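PDB 1M22: peptide amidase, which probably hydrolyses amide bonds, removing C-terminal amide groups from peptides, as a member of the amidase signature family. Local coordinates for residues L208-G213 with D246-T251; A111-R116 with D212-I217; G201-V206 with Q221-P226; K86-A91 with I182-D187. All coordinates share one frame; numbering follows the deposited sequence.

Contact 1 (L208-G213 with D246-T251); sequences LVSRDG and DADPAT. With EPE (4-(2-hydroxyethyl)-1-piperazine ethanesulfonic acid), chain C.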
loop_
_atom_site.group_PDB
_atom_site.type_symbol
_atom_site.label_atom_id
_atom_site.label_comp_id
_atom_site.label_asym_id
_atom_site.label_seq_id
_atom_site.Cartn_x
_atom_site.Cartn_y
_atom_site.Cartn_z
ATOM N N LEU A 208 8.892 -10.166 3.913
ATOM C CA LEU A 208 9.747 -9.143 4.508
ATOM C C LEU A 208 9.069 -8.519 5.721
ATOM O O LEU A 208 9.718 -8.235 6.726
ATOM C CB LEU A 208 10.074 -8.040 3.492
ATOM C CG LEU A 208 10.994 -6.932 4.032
ATOM C CD1 LEU A 208 12.366 -7.511 4.363
ATOM C CD2 LEU A 208 11.122 -5.815 3.000
ATOM N N VAL A 209 7.758 -8.312 5.614
ATOM C CA VAL A 209 6.957 -7.707 6.674
ATOM C C VAL A 209 5.860 -8.677 7.110
ATOM O O VAL A 209 5.115 -9.203 6.280
ATOM C CB VAL A 209 6.300 -6.393 6.187
ATOM C CG1 VAL A 209 5.486 -5.763 7.312
ATOM C CG2 VAL A 209 7.369 -5.430 5.684
ATOM N N SER A 210 5.747 -8.900 8.414
ATOM C CA SER A 210 4.747 -9.825 8.927
ATOM C C SER A 210 3.311 -9.458 8.569
ATOM O O SER A 210 2.928 -8.289 8.610
ATOM C CB SER A 210 4.862 -9.918 10.446
ATOM O OG SER A 210 3.884 -10.807 10.959
ATOM N N ARG A 211 2.522 -10.475 8.230
ATOM C CA ARG A 211 1.111 -10.275 7.922
ATOM C C ARG A 211 0.264 -10.608 9.151
ATOM O O ARG A 211 -0.967 -10.592 9.086
ATOM C CB ARG A 211 0.655 -11.165 6.755
ATOM C CG ARG A 211 1.074 -10.705 5.357
ATOM C CD ARG A 211 2.503 -11.110 5.018
ATOM N NE ARG A 211 2.693 -12.556 5.129
ATOM C CZ ARG A 211 2.238 -13.451 4.257
ATOM N NH1 ARG A 211 1.565 -13.067 3.180
ATOM N NH2 ARG A 211 2.423 -14.745 4.487
ATOM N N ASP A 212 0.902 -10.901 10.279
ATOM C CA ASP A 212 0.112 -11.232 11.455
ATOM C C ASP A 212 -0.702 -10.025 11.911
ATOM O O ASP A 212 -0.225 -8.888 11.905
ATOM C CB ASP A 212 0.998 -11.740 12.596
ATOM C CG ASP A 212 0.212 -12.573 13.606
ATOM O OD1 ASP A 212 -0.444 -13.558 13.196
ATOM O OD2 ASP A 212 0.249 -12.244 14.806
ATOM N N GLY A 213 -1.951 -10.274 12.282
ATOM C CA GLY A 213 -2.806 -9.198 12.737
ATOM C C GLY A 213 -3.444 -8.390 11.625
ATOM O O GLY A 213 -3.925 -7.286 11.864
ATOM N N ASP A 246 7.489 -15.043 14.378
ATOM C CA ASP A 246 7.152 -16.462 14.487
ATOM C C ASP A 246 5.720 -16.777 14.056
ATOM O O ASP A 246 5.433 -17.892 13.623
ATOM C CB ASP A 246 7.352 -16.965 15.922
ATOM C CG ASP A 246 8.804 -16.941 16.360
ATOM O OD1 ASP A 246 9.688 -17.236 15.529
ATOM O OD2 ASP A 246 9.058 -16.644 17.546
ATOM N N ALA A 247 4.825 -15.800 14.174
ATOM C CA ALA A 247 3.426 -16.009 13.806
ATOM C C ALA A 247 3.179 -15.999 12.297
ATOM O O ALA A 247 2.092 -16.360 11.842
ATOM C CB ALA A 247 2.550 -14.968 14.483
ATOM N N ASP A 248 4.182 -15.595 11.524
ATOM C CA ASP A 248 4.057 -15.552 10.067
ATOM C C ASP A 248 5.225 -16.302 9.430
ATOM O O ASP A 248 6.305 -15.744 9.235
ATOM C CB ASP A 248 4.034 -14.098 9.580
ATOM C CG ASP A 248 3.848 -13.983 8.075
ATOM O OD1 ASP A 248 3.719 -15.027 7.397
ATOM O OD2 ASP A 248 3.835 -12.843 7.565
ATOM N N PRO A 249 5.016 -17.584 9.087
ATOM C CA PRO A 249 6.038 -18.438 8.473
ATOM C C PRO A 249 6.745 -17.865 7.247
ATOM O O PRO A 249 7.899 -18.203 6.976
ATOM C CB PRO A 249 5.266 -19.715 8.147
ATOM C CG PRO A 249 4.251 -19.772 9.232
ATOM C CD PRO A 249 3.769 -18.339 9.303
ATOM N N ALA A 250 6.063 -17.004 6.500
ATOM C CA ALA A 250 6.671 -16.424 5.311
ATOM C C ALA A 250 7.895 -15.588 5.671
ATOM O O ALA A 250 8.823 -15.468 4.872
ATOM C CB ALA A 250 5.652 -15.567 4.562
ATOM N N THR A 251 7.907 -15.020 6.874
ATOM C CA THR A 251 9.039 -14.191 7.281
ATOM C C THR A 251 10.292 -15.007 7.582
ATOM O O THR A 251 11.389 -14.456 7.661
ATOM C CB THR A 251 8.701 -13.295 8.504
ATOM O OG1 THR A 251 8.433 -14.105 9.659
ATOM C CG2 THR A 251 7.489 -12.425 8.199
HETATM N N1 EPE C . 0.300 -21.537 4.969
HETATM C C2 EPE C . -0.905 -20.999 5.716
HETATM C C3 EPE C . -1.558 -22.264 6.302
HETATM N N4 EPE C . -2.131 -23.039 5.242
HETATM C C5 EPE C . -1.120 -23.458 4.258
HETATM C C6 EPE C . -0.261 -22.317 3.762
HETATM C C7 EPE C . -2.783 -24.332 5.680
HETATM C C8 EPE C . -3.857 -24.231 6.739
HETATM O O8 EPE C . -3.341 -24.576 8.067
HETATM C C9 EPE C . 1.213 -20.499 4.299
HETATM C C10 EPE C . 1.702 -19.536 5.341
HETATM S S EPE C . 2.946 -18.396 4.696
HETATM O O1S EPE C . 3.185 -17.643 5.920
HETATM O O2S EPE C . 2.503 -17.487 3.556
HETATM O O3S EPE C . 4.091 -19.206 4.347
HETATM O O HOH W 1 0.458 -14.354 10.600
#
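A side-on salt bridge between Arg211 and Asp248 ties two loops together in a partly buried outer part of the fold: segment 208-213, on the connection from strand 200-203 to strand 223-228, and the loop segment 246-251, which follows helix 231-241. The guanidinium and carboxylate lie nearly coplanar, 24° apart. Arg211 NE reaches Asp248 OD2 at 2.7 Å on the syn side, and Arg211 NH2 meets Asp248 OD1, also syn, at 3.2 Å. The arginine chain bends at chi2 (82°) and chi3 (57°), which brings NE back toward the residue's own backbone N, and both can reach Asp248 OD2. Arg211 N donates to that oxygen at 2.8 Å from the anti side, giving it two bonds from a single residue. Asp248 OD1 also accepts from Ala250 N, above the carboxylate plane, in an Asx turn. With four bonds on its two oxygens, the carboxylate is firmly fixed in rotation and probably stabilised as the anion.

The guanidinium has other partners. Arg211 NH1 bonds to the carbonyls of Phe219 and Asp222, and Arg211 NH2 binds sulfonate oxygen O2S of the buffer molecule EPE at 2.9 Å. Farther along, Ala247 CB sits 3.5 Å from Asp212 CG, while a water lies 2.9 Å from both Asp212 OD1 and Ala247 O. On the other flank, the methyl CG2 of Thr251 packs against Ser210 CA. Ser210 OG, bonded to Asp245, accepts from Asp212 N at 3.1 Å. The arrangement is a side-on bidentate arginine-aspartate salt bridge whose arginine sits within the ST turn of Ser210 and whose aspartate opens an Asx turn.

Contact 2 (A111-R116 with D212-I217); sequences AYLVRR and DGIIPI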
loop_
_atom_site.group_PDB
_atom_site.type_symbol
_atom_site.label_atom_id
_atom_site.label_comp_id
_atom_site.label_asym_id
_atom_site.label_seq_id
_atom_site.Cartn_x
_atom_site.Cartn_y
_atom_site.Cartn_z
ATOM N N ALA A 111 -1.336 -5.486 15.654
ATOM C CA ALA A 111 -0.716 -6.407 14.709
ATOM C C ALA A 111 0.791 -6.296 14.957
ATOM O O ALA A 111 1.265 -5.298 15.505
ATOM C CB ALA A 111 -1.033 -5.985 13.285
ATOM N N TYR A 112 1.547 -7.304 14.546
ATOM C CA TYR A 112 2.990 -7.280 14.749
ATOM C C TYR A 112 3.645 -6.000 14.230
ATOM O O TYR A 112 4.418 -5.363 14.945
ATOM C CB TYR A 112 3.647 -8.491 14.079
ATOM C CG TYR A 112 5.127 -8.595 14.375
ATOM C CD1 TYR A 112 5.574 -9.042 15.616
ATOM C CD2 TYR A 112 6.079 -8.205 13.433
ATOM C CE1 TYR A 112 6.932 -9.095 15.916
ATOM C CE2 TYR A 112 7.442 -8.252 13.724
ATOM C CZ TYR A 112 7.856 -8.696 14.968
ATOM O OH TYR A 112 9.194 -8.731 15.277
ATOM N N LEU A 113 3.340 -5.607 12.997
ATOM C CA LEU A 113 3.967 -4.409 12.449
ATOM C C LEU A 113 3.576 -3.145 13.208
ATOM O O LEU A 113 4.334 -2.174 13.231
ATOM C CB LEU A 113 3.654 -4.269 10.956
ATOM C CG LEU A 113 2.248 -3.910 10.486
ATOM C CD1 LEU A 113 2.046 -2.398 10.544
ATOM C CD2 LEU A 113 2.080 -4.387 9.056
ATOM N N VAL A 114 2.403 -3.153 13.835
ATOM C CA VAL A 114 1.966 -1.995 14.604
ATOM C C VAL A 114 2.769 -1.943 15.904
ATOM O O VAL A 114 3.141 -0.864 16.370
ATOM C CB VAL A 114 0.453 -2.055 14.900
ATOM C CG1 VAL A 114 0.050 -0.927 15.840
ATOM C CG2 VAL A 114 -0.322 -1.944 13.595
ATOM N N ARG A 115 3.044 -3.108 16.485
ATOM C CA ARG A 115 3.843 -3.156 17.702
ATOM C C ARG A 115 5.231 -2.611 17.362
ATOM O O ARG A 115 5.824 -1.867 18.141
ATOM C CB ARG A 115 3.948 -4.591 18.230
ATOM C CG ARG A 115 2.608 -5.186 18.649
ATOM C CD ARG A 115 2.767 -6.316 19.660
ATOM N NE ARG A 115 3.407 -7.508 19.108
ATOM C CZ ARG A 115 2.811 -8.371 18.291
ATOM N NH1 ARG A 115 1.552 -8.181 17.920
ATOM N NH2 ARG A 115 3.472 -9.434 17.851
ATOM N N ARG A 116 5.745 -2.966 16.187
ATOM C CA ARG A 116 7.055 -2.471 15.783
ATOM C C ARG A 116 7.040 -0.955 15.590
ATOM O O ARG A 116 7.974 -0.267 15.999
ATOM C CB ARG A 116 7.523 -3.143 14.490
ATOM C CG ARG A 116 7.880 -4.615 14.633
ATOM C CD ARG A 116 8.583 -5.122 13.382
ATOM N NE ARG A 116 9.915 -4.542 13.222
ATOM C CZ ARG A 116 10.973 -4.883 13.950
ATOM N NH1 ARG A 116 10.863 -5.806 14.895
ATOM N NH2 ARG A 116 12.146 -4.302 13.734
ATOM N N ASP A 212 0.902 -10.901 10.279
ATOM C CA ASP A 212 0.112 -11.232 11.455
ATOM C C ASP A 212 -0.702 -10.025 11.911
ATOM O O ASP A 212 -0.225 -8.888 11.905
ATOM C CB ASP A 212 0.998 -11.740 12.596
ATOM C CG ASP A 212 0.212 -12.573 13.606
ATOM O OD1 ASP A 212 -0.444 -13.558 13.196
ATOM O OD2 ASP A 212 0.249 -12.244 14.806
ATOM N N GLY A 213 -1.951 -10.274 12.282
ATOM C CA GLY A 213 -2.806 -9.198 12.737
ATOM C C GLY A 213 -3.444 -8.390 11.625
ATOM O O GLY A 213 -3.925 -7.286 11.864
ATOM N N ILE A 214 -3.446 -8.929 10.410
ATOM C CA ILE A 214 -4.058 -8.242 9.278
ATOM C C ILE A 214 -5.174 -9.102 8.688
ATOM O O ILE A 214 -4.970 -10.289 8.441
ATOM C CB ILE A 214 -3.025 -7.955 8.156
ATOM C CG1 ILE A 214 -1.853 -7.139 8.713
ATOM C CG2 ILE A 214 -3.698 -7.200 7.012
ATOM C CD1 ILE A 214 -0.765 -6.849 7.692
ATOM N N ILE A 215 -6.354 -8.514 8.487
ATOM C CA ILE A 215 -7.470 -9.244 7.879
ATOM C C ILE A 215 -6.915 -9.595 6.507
ATOM O O ILE A 215 -6.558 -8.719 5.720
ATOM C CB ILE A 215 -8.730 -8.368 7.771
ATOM C CG1 ILE A 215 -9.201 -8.004 9.181
ATOM C CG2 ILE A 215 -9.827 -9.110 7.011
ATOM C CD1 ILE A 215 -10.444 -7.139 9.225
ATOM N N PRO A 216 -6.850 -10.890 6.193
ATOM C CA PRO A 216 -6.298 -11.334 4.916
ATOM C C PRO A 216 -7.170 -11.564 3.702
ATOM O O PRO A 216 -8.392 -11.428 3.721
ATOM C CB PRO A 216 -5.630 -12.635 5.311
ATOM C CG PRO A 216 -6.710 -13.239 6.199
ATOM C CD PRO A 216 -7.158 -12.047 7.056
ATOM N N ILE A 217 -6.466 -11.902 2.630
ATOM C CA ILE A 217 -7.073 -12.338 1.388
ATOM C C ILE A 217 -6.226 -13.558 1.034
ATOM O O ILE A 217 -6.709 -14.681 1.078
ATOM C CB ILE A 217 -6.989 -11.341 0.210
ATOM C CG1 ILE A 217 -7.894 -10.132 0.461
ATOM C CG2 ILE A 217 -7.459 -12.046 -1.070
ATOM C CD1 ILE A 217 -7.886 -9.117 -0.669
HETATM O O HOH W 2 1.929 -7.363 11.168
#
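Ala111, at the N-cap position of helix 112-119, lies against Gly213 with their CA atoms only 4.0 Å apart. The contact sets the N-terminal first turn of this helix on the loop that runs from strand 200-203 to strand 223-228 in the amidase fold, and it is buried. Direct van der Waals packing comes first: the methyl CB of Ala111 touches two successive carbonyl oxygens, Asp212 O at 3.3 Å and Gly213 O at 3.5 Å. Gly213, with no side chain and backbone angles of 81° and 17°, brings its CA this close to Ala111. Both Ala111 and Gly213 bond through their backbones to Asn90, which joins the two segments from a third loop.

Apolar contact is a single pair of methyls. Leu113 and Ile214 cross at about a right angle, and both also pack on Ala224 of strand 223-228. The Leu113 torsion, with CG set between backbone N and carbonyl carbon (chi1 71°), directs its branch to the loop, where CD2 lies 4.0 Å from Ile214 CD1.

No direct hydrogen bond joins the segments; water does the polar work. It accepts from Leu113 N, in the first helical turn, at 2.9 Å and donates to Asp212 O at 2.7 Å.

Contact 3 (G201-V206 with Q221-P226); sequences GLKPTV and QDTAGP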
loop_
_atom_site.group_PDB
_atom_site.type_symbol
_atom_site.label_atom_id
_atom_site.label_comp_id
_atom_site.label_asym_id
_atom_site.label_seq_id
_atom_site.Cartn_x
_atom_site.Cartn_y
_atom_site.Cartn_z
ATOM N N GLY A 201 4.448 4.360 -3.279
ATOM C CA GLY A 201 3.888 3.166 -2.678
ATOM C C GLY A 201 4.889 2.046 -2.879
ATOM O O GLY A 201 5.426 1.887 -3.975
ATOM N N LEU A 202 5.157 1.277 -1.831
ATOM C CA LEU A 202 6.107 0.175 -1.933
ATOM C C LEU A 202 5.495 -1.118 -1.407
ATOM O O LEU A 202 5.092 -1.184 -0.244
ATOM C CB LEU A 202 7.374 0.518 -1.142
ATOM C CG LEU A 202 8.628 -0.343 -1.311
ATOM C CD1 LEU A 202 9.802 0.398 -0.692
ATOM C CD2 LEU A 202 8.449 -1.705 -0.658
ATOM N N LYS A 203 5.396 -2.124 -2.278
ATOM C CA LYS A 203 4.878 -3.442 -1.907
ATOM C C LYS A 203 6.107 -4.336 -1.825
ATOM O O LYS A 203 6.701 -4.690 -2.844
ATOM C CB LYS A 203 3.943 -4.016 -2.973
ATOM C CG LYS A 203 3.364 -5.370 -2.561
ATOM C CD LYS A 203 2.909 -6.212 -3.746
ATOM C CE LYS A 203 4.081 -6.855 -4.481
ATOM N NZ LYS A 203 4.733 -7.954 -3.691
ATOM N N PRO A 204 6.501 -4.729 -0.614
ATOM C CA PRO A 204 7.689 -5.576 -0.525
ATOM C C PRO A 204 7.505 -7.034 -0.910
ATOM O O PRO A 204 6.406 -7.481 -1.259
ATOM C CB PRO A 204 8.110 -5.417 0.934
ATOM C CG PRO A 204 6.805 -5.263 1.639
ATOM C CD PRO A 204 5.999 -4.356 0.721
ATOM N N THR A 205 8.618 -7.758 -0.870
ATOM C CA THR A 205 8.636 -9.185 -1.132
ATOM C C THR A 205 7.765 -9.804 -0.044
ATOM O O THR A 205 7.809 -9.368 1.111
ATOM C CB THR A 205 10.063 -9.752 -0.966
ATOM O OG1 THR A 205 10.954 -9.084 -1.865
ATOM C CG2 THR A 205 10.092 -11.249 -1.239
ATOM N N VAL A 206 6.969 -10.804 -0.402
ATOM C CA VAL A 206 6.135 -11.463 0.593
ATOM C C VAL A 206 7.062 -12.167 1.580
ATOM O O VAL A 206 7.853 -13.032 1.203
ATOM C CB VAL A 206 5.185 -12.484 -0.065
ATOM C CG1 VAL A 206 4.493 -13.318 1.007
ATOM C CG2 VAL A 206 4.150 -11.748 -0.906
ATOM N N GLN A 221 0.162 -13.954 -1.501
ATOM C CA GLN A 221 0.442 -12.639 -2.083
ATOM C C GLN A 221 0.347 -11.423 -1.168
ATOM O O GLN A 221 0.919 -10.380 -1.474
ATOM C CB GLN A 221 -0.488 -12.419 -3.286
ATOM C CG GLN A 221 -0.384 -13.530 -4.327
ATOM C CD GLN A 221 -1.295 -13.364 -5.537
ATOM O OE1 GLN A 221 -1.455 -14.297 -6.323
ATOM N NE2 GLN A 221 -1.884 -12.183 -5.701
ATOM N N ASP A 222 -0.367 -11.549 -0.056
ATOM C CA ASP A 222 -0.569 -10.432 0.863
ATOM C C ASP A 222 0.674 -9.850 1.505
ATOM O O ASP A 222 1.578 -10.573 1.908
ATOM C CB ASP A 222 -1.460 -10.843 2.039
ATOM C CG ASP A 222 -2.936 -10.928 1.697
ATOM O OD1 ASP A 222 -3.314 -10.900 0.510
ATOM O OD2 ASP A 222 -3.725 -11.038 2.662
ATOM N N THR A 223 0.702 -8.529 1.617
ATOM C CA THR A 223 1.763 -7.863 2.351
ATOM C C THR A 223 1.431 -6.415 2.613
ATOM O O THR A 223 0.795 -5.744 1.797
ATOM C CB THR A 223 3.147 -7.913 1.670
ATOM O OG1 THR A 223 4.113 -7.315 2.551
ATOM C CG2 THR A 223 3.143 -7.156 0.353
ATOM N N ALA A 224 1.833 -5.951 3.785
ATOM C CA ALA A 224 1.652 -4.561 4.145
ATOM C C ALA A 224 2.839 -3.839 3.516
ATOM O O ALA A 224 3.850 -4.459 3.160
ATOM C CB ALA A 224 1.672 -4.392 5.657
ATOM N N GLY A 225 2.719 -2.530 3.372
ATOM C CA GLY A 225 3.798 -1.762 2.789
ATOM C C GLY A 225 3.591 -0.289 3.048
ATOM O O GLY A 225 2.469 0.146 3.315
ATOM N N PRO A 226 4.656 0.512 2.968
ATOM C CA PRO A 226 4.554 1.951 3.206
ATOM C C PRO A 226 3.995 2.757 2.045
ATOM O O PRO A 226 4.135 2.388 0.878
ATOM C CB PRO A 226 5.993 2.340 3.515
ATOM C CG PRO A 226 6.763 1.450 2.592
ATOM C CD PRO A 226 6.056 0.111 2.737
HETATM O O HOH W 3 2.786 -9.948 -3.420
HETATM O O HOH W 4 5.903 -9.145 3.556
#
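Leu202 and Pro226 share the one direct hydrogen bond between these segments: Leu202 N donates to Pro226 O at 3.1 Å. One step on, the backbones meet through carbon instead, Gly225 CA lying 3.3 Å from Leu202 O in a CA-H...O contact. That buried carbonyl has no hydrogen-bond partner, and the bare CA of Gly225 lets it come so near.

Apolar packing follows the same line. Pro226 CG rests 3.9 Å from Leu202 CB, and Lys203 CG presses on Thr223 CG2 at 3.4 Å, tighter than usual for two carbons, the two side chains crossing at about a right angle. Strands 200-203 and 223-228 are antiparallel neighbours in the large mixed sheet at the heart of the amidase fold; past Lys203 the regular pairing ends, and Pro204 to Val206 continue as loop.

In that loop a methyl is set against a carbonyl oxygen, Val206 CG2 lying 3.6 Å from Gln221 O. Other polar links run through water. One water accepts from Lys203 NZ and donates to Gln221 O; the lysine, bent at chi3 and chi4 (77° and 71°), also bonds to Tyr444 O and Pro204 O. Another donates to Thr205 O and to Thr223 OG1 (2.8 Å), while that hydroxyl gives its own hydrogen to Ala224 O at 2.9 Å.

Contact 4 (K86-A91 with I182-D187); sequences KDNINA and IGTETD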
loop_
_atom_site.group_PDB
_atom_site.type_symbol
_atom_site.label_atom_id
_atom_site.label_comp_id
_atom_site.label_asym_id
_atom_site.label_seq_id
_atom_site.Cartn_x
_atom_site.Cartn_y
_atom_site.Cartn_z
ATOM N N LYS A 86 -4.172 1.354 7.364
ATOM C CA LYS A 86 -5.319 0.842 6.615
ATOM C C LYS A 86 -6.177 0.037 7.602
ATOM O O LYS A 86 -5.645 -0.708 8.431
ATOM C CB LYS A 86 -4.831 -0.051 5.476
ATOM C CG LYS A 86 -5.921 -0.594 4.566
ATOM C CD LYS A 86 -5.281 -1.334 3.400
ATOM C CE LYS A 86 -6.297 -1.891 2.418
ATOM N NZ LYS A 86 -5.618 -2.557 1.270
ATOM N N ASP A 87 -7.500 0.163 7.500
ATOM C CA ASP A 87 -8.374 -0.509 8.450
ATOM C C ASP A 87 -8.551 -2.017 8.381
ATOM O O ASP A 87 -9.576 -2.549 8.819
ATOM C CB ASP A 87 -9.743 0.176 8.503
ATOM C CG ASP A 87 -10.498 -0.146 9.784
ATOM O OD1 ASP A 87 -9.855 -0.196 10.858
ATOM O OD2 ASP A 87 -11.728 -0.341 9.723
ATOM N N ASN A 88 -7.569 -2.712 7.817
ATOM C CA ASN A 88 -7.593 -4.170 7.848
ATOM C C ASN A 88 -6.420 -4.620 8.734
ATOM O O ASN A 88 -6.184 -5.813 8.917
ATOM C CB ASN A 88 -7.516 -4.805 6.444
ATOM C CG ASN A 88 -6.301 -4.379 5.646
ATOM O OD1 ASN A 88 -5.558 -3.481 6.033
ATOM N ND2 ASN A 88 -6.103 -5.026 4.502
ATOM N N ILE A 89 -5.717 -3.643 9.310
ATOM C CA ILE A 89 -4.572 -3.895 10.191
ATOM C C ILE A 89 -4.987 -3.672 11.651
ATOM O O ILE A 89 -5.414 -2.577 12.020
ATOM C CB ILE A 89 -3.398 -2.935 9.855
ATOM C CG1 ILE A 89 -2.984 -3.106 8.390
ATOM C CG2 ILE A 89 -2.221 -3.196 10.796
ATOM C CD1 ILE A 89 -1.982 -2.068 7.895
ATOM N N ASN A 90 -4.860 -4.706 12.480
ATOM C CA ASN A 90 -5.236 -4.613 13.892
ATOM C C ASN A 90 -4.441 -3.545 14.637
ATOM O O ASN A 90 -3.214 -3.495 14.541
ATOM C CB ASN A 90 -5.013 -5.954 14.604
ATOM C CG ASN A 90 -5.902 -7.066 14.078
ATOM O OD1 ASN A 90 -6.748 -6.856 13.214
ATOM N ND2 ASN A 90 -5.709 -8.269 14.615
ATOM N N ALA A 91 -5.141 -2.707 15.398
ATOM C CA ALA A 91 -4.487 -1.656 16.172
ATOM C C ALA A 91 -5.391 -1.151 17.289
ATOM O O ALA A 91 -6.370 -0.450 17.039
ATOM C CB ALA A 91 -4.086 -0.495 15.261
ATOM N N ILE A 182 0.346 3.206 6.209
ATOM C CA ILE A 182 0.577 1.807 5.878
ATOM C C ILE A 182 -0.620 1.301 5.084
ATOM O O ILE A 182 -1.778 1.556 5.446
ATOM C CB ILE A 182 0.705 0.912 7.139
ATOM C CG1 ILE A 182 1.775 1.454 8.088
ATOM C CG2 ILE A 182 1.046 -0.516 6.720
ATOM C CD1 ILE A 182 3.166 1.487 7.501
ATOM N N GLY A 183 -0.337 0.601 3.995
ATOM C CA GLY A 183 -1.396 0.014 3.195
ATOM C C GLY A 183 -1.098 -1.468 3.074
ATOM O O GLY A 183 -0.159 -1.965 3.698
ATOM N N THR A 184 -1.913 -2.189 2.310
ATOM C CA THR A 184 -1.668 -3.608 2.075
ATOM C C THR A 184 -1.976 -3.896 0.617
ATOM O O THR A 184 -2.781 -3.202 -0.010
ATOM C CB THR A 184 -2.533 -4.570 2.959
ATOM O OG1 THR A 184 -3.892 -4.565 2.504
ATOM C CG2 THR A 184 -2.471 -4.176 4.421
ATOM N N GLU A 185 -1.309 -4.906 0.071
ATOM C CA GLU A 185 -1.530 -5.280 -1.313
ATOM C C GLU A 185 -1.643 -6.782 -1.484
ATOM O O GLU A 185 -0.910 -7.556 -0.859
ATOM C CB GLU A 185 -0.398 -4.765 -2.222
ATOM C CG GLU A 185 -0.558 -5.230 -3.682
ATOM C CD GLU A 185 0.142 -4.348 -4.716
ATOM O OE1 GLU A 185 0.324 -3.135 -4.469
ATOM O OE2 GLU A 185 0.481 -4.870 -5.802
ATOM N N THR A 186 -2.588 -7.179 -2.325
ATOM C CA THR A 186 -2.793 -8.573 -2.683
ATOM C C THR A 186 -2.484 -8.569 -4.185
ATOM O O THR A 186 -1.731 -9.402 -4.678
ATOM C CB THR A 186 -4.228 -9.018 -2.376
ATOM O OG1 THR A 186 -4.440 -8.942 -0.958
ATOM C CG2 THR A 186 -4.455 -10.450 -2.842
ATOM N N ASP A 187 -3.063 -7.610 -4.904
ATOM C CA ASP A 187 -2.775 -7.427 -6.326
ATOM C C ASP A 187 -3.140 -6.002 -6.747
ATOM O O ASP A 187 -4.272 -5.725 -7.158
ATOM C CB ASP A 187 -3.509 -8.433 -7.220
ATOM C CG ASP A 187 -2.970 -8.427 -8.650
ATOM O OD1 ASP A 187 -2.508 -7.362 -9.111
ATOM O OD2 ASP A 187 -3.000 -9.478 -9.323
#
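Thr184 and Lys86 bury the most surface here, where the end of strand 82-86 runs beside strand 180-185. The lysine is fully extended, all four torsions near 180°, and crosses Thr184 at about a right angle to bring NZ within 2.9 Å of Thr184 OG1. A weak bond to Thr184 O, at 3.2 Å, adds a second tie to the same residue. Lys86 N meanwhile donates to Ile182 O at 3.1 Å, holding the root of the side chain to the strand.

Thr184 OG1 has a second donor. The Asn88 and Thr184 side chains approach from opposite directions, and Asn88 ND2 gives a nearly straight bond of 3.0 Å (169°) with the hydroxyl oxygen in the amide plane. The threonine's chi1 of 73° turns OG1 to where both nitrogens reach it, and leaves CG2 facing Asn88 OD1 at 3.6 Å. That amide oxygen is buried without a hydrogen-bond partner.

Ile182 completes the contact with an apolar patch: its CG2 touches Ile89 CD1 at 3.6 Å, and Thr184 CG2 also lies near Ile89 CD1.

Lys86 NZ also bonds to the hydroxyls of Ser165 and Ser166. Thr184, bonded to the amine, probably helps to position it. Lys86, Ser165 and the nucleophile Ser189 are active-site residues and form the Ser-Ser-Lys triad of amidase signature enzymes.

Contacts 3 and 4 lie deep in the fold, each centred about 7 Å from the middle of the chain, and meet in one sheet through neighbouring strands 223-228 and 180-185, where Thr223 O takes a bond from Glu185 N. Contact 2, also buried, is farther out; contact 1 is only partly buried and reaches a buffer molecule. Contacts 1 and 2 share Asp212 and Gly213, and Asn90 from the 86-91 segment of contact 4 bonds to Gly213 O. The chemistry changes accordingly: charge pairing dominates contact 1, backbone and methyl packing contact 2, a pair of inner sheet strands with waters at their loop ends contact 3, and a catalytic lysine's hydrogen bonds contact 4.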